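Local coordinates for hypothetical protein PP5205 (Pseudomonas putida, PDB 2G2X) that is of unknown function but is an EVE domain, related to the ASCH and PUA domains, and so may bind nucleic acid, at residues Asn31-Ala34 against Arg35-Leu38. Residues are numbered along the deposited sequence; the frame is centred on the assembly and turned at random.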
loop_
_atom_site.group_PDB
_atom_site.type_symbol
_atom_site.label_atom_id
_atom_site.label_comp_id
_atom_site.label_asym_id
_atom_site.label_seq_id
_atom_site.Cartn_x
_atom_site.Cartn_y
_atom_site.Cartn_z
ATOM N N ASN A 31 -8.605 -6.798 -5.007
ATOM C CA ASN A 31 -9.246 -7.355 -3.826
ATOM C C ASN A 31 -10.300 -6.317 -3.461
ATOM O O ASN A 31 -9.981 -5.150 -3.231
ATOM C CB ASN A 31 -8.231 -7.530 -2.698
ATOM C CG ASN A 31 -8.883 -7.888 -1.374
ATOM O OD1 ASN A 31 -9.632 -7.095 -0.799
ATOM N ND2 ASN A 31 -8.597 -9.086 -0.880
ATOM N N TYR A 32 -11.559 -6.728 -3.432
ATOM C CA TYR A 32 -12.648 -5.799 -3.132
ATOM C C TYR A 32 -12.477 -4.943 -1.883
ATOM O O TYR A 32 -12.684 -3.730 -1.933
ATOM C CB TYR A 32 -13.970 -6.552 -3.073
ATOM C CG TYR A 32 -14.499 -6.869 -4.451
ATOM C CD1 TYR A 32 -15.063 -5.868 -5.248
ATOM C CD2 TYR A 32 -14.419 -8.157 -4.972
ATOM C CE1 TYR A 32 -15.537 -6.141 -6.528
ATOM C CE2 TYR A 32 -14.888 -8.445 -6.255
ATOM C CZ TYR A 32 -15.447 -7.431 -7.026
ATOM O OH TYR A 32 -15.933 -7.705 -8.284
ATOM N N GLN A 33 -12.094 -5.558 -0.770
ATOM C CA GLN A 33 -11.911 -4.801 0.459
ATOM C C GLN A 33 -10.772 -3.796 0.309
ATOM O O GLN A 33 -10.911 -2.632 0.686
ATOM C CB GLN A 33 -11.625 -5.736 1.637
ATOM C CG GLN A 33 -11.479 -5.009 2.967
ATOM C CD GLN A 33 -12.679 -4.140 3.290
ATOM O OE1 GLN A 33 -13.803 -4.637 3.403
ATOM N NE2 GLN A 33 -12.450 -2.835 3.435
ATOM N N ALA A 34 -9.648 -4.243 -0.243
ATOM C CA ALA A 34 -8.511 -3.350 -0.425
ATOM C C ALA A 34 -8.951 -2.187 -1.310
ATOM O O ALA A 34 -8.578 -1.036 -1.071
ATOM C CB ALA A 34 -7.341 -4.096 -1.062
ATOM N N ARG A 35 -9.751 -2.495 -2.329
ATOM C CA ARG A 35 -10.254 -1.465 -3.227
ATOM C C ARG A 35 -11.061 -0.458 -2.420
ATOM O O ARG A 35 -10.880 0.756 -2.559
ATOM C CB ARG A 35 -11.161 -2.068 -4.303
ATOM C CG ARG A 35 -11.802 -1.018 -5.191
ATOM C CD ARG A 35 -13.057 -1.532 -5.872
ATOM N NE ARG A 35 -14.078 -1.963 -4.921
ATOM C CZ ARG A 35 -15.308 -2.324 -5.274
ATOM N NH1 ARG A 35 -15.660 -2.300 -6.555
ATOM N NH2 ARG A 35 -16.183 -2.711 -4.354
ATOM N N ASN A 36 -11.950 -0.968 -1.572
ATOM C CA ASN A 36 -12.791 -0.100 -0.754
ATOM C C ASN A 36 -11.960 0.819 0.132
ATOM O O ASN A 36 -12.336 1.968 0.354
ATOM C CB ASN A 36 -13.757 -0.930 0.097
ATOM C CG ASN A 36 -14.674 -1.782 -0.748
ATOM O OD1 ASN A 36 -14.885 -1.497 -1.928
ATOM N ND2 ASN A 36 -15.233 -2.827 -0.153
ATOM N N PHE A 37 -10.831 0.330 0.635
ATOM C CA PHE A 37 -10.001 1.188 1.463
ATOM C C PHE A 37 -9.356 2.271 0.599
ATOM O O PHE A 37 -9.207 3.408 1.043
ATOM C CB PHE A 37 -8.936 0.382 2.204
ATOM C CG PHE A 37 -9.476 -0.400 3.376
ATOM C CD1 PHE A 37 -10.393 0.181 4.259
ATOM C CD2 PHE A 37 -9.043 -1.710 3.620
ATOM C CE1 PHE A 37 -10.879 -0.528 5.375
ATOM C CE2 PHE A 37 -9.516 -2.430 4.725
ATOM C CZ PHE A 37 -10.437 -1.838 5.607
ATOM N N LEU A 38 -8.980 1.926 -0.632
ATOM C CA LEU A 38 -8.390 2.913 -1.535
ATOM C C LEU A 38 -9.378 4.046 -1.740
ATOM O O LEU A 38 -8.996 5.210 -1.770
ATOM C CB LEU A 38 -8.078 2.323 -2.917
ATOM C CG LEU A 38 -6.898 1.384 -3.154
ATOM C CD1 LEU A 38 -6.750 1.136 -4.658
ATOM C CD2 LEU A 38 -5.625 1.994 -2.600
#
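Asn31 O receives Arg35 N at 2.8 Å, the first i to i+4 bond of a short helix that illustrates how an N-terminal turn is built. The same asparagine is the N-cap: its OD1 accepts from Ala34 N in a nearly straight bond (169°), so one residue satisfies two amides of the opening turn. Next along, Tyr32 O takes Asn36 N, while the phenol ring runs beside the Arg35 side chain. The two planes stand almost perpendicular (83°), and the ring's edge points at the flat face of the guanidinium, with Tyr32 CD1 3.5 Å from Arg35 NH2. A bend at chi3 (59°) turns the arginine so that NE and NH2 both grip Asn36 OD1, Arg35 NH2 at 3.0 Å on a lone pair; NH1 reaches Pro93 O. Asn36 OD1 would probably lose both of these donors, and the Tyr32 edge its guanidinium neighbour, with an alanine in place of Arg35. Within the EVE domain, a PUA-related module, the helix is 32-38, whose inner side packs on strands 3-8 and 134-136 of the mixed sheet. Gln33 O accepts from Phe37 N, and the glutamine side chain, folded back at chi2, brings Gln33 NE2 over one face of the ring, 3.1 Å from Phe37 CZ and displaced toward the rim. The amide is inclined to the ring rather than stacked flat on it. Ala34 O closes the series on Leu38 N at 3.0 Å, with Leu38 CG lying 3.6 Å from that same Ala34 O, as Ala34 and Leu38 both press on Val134.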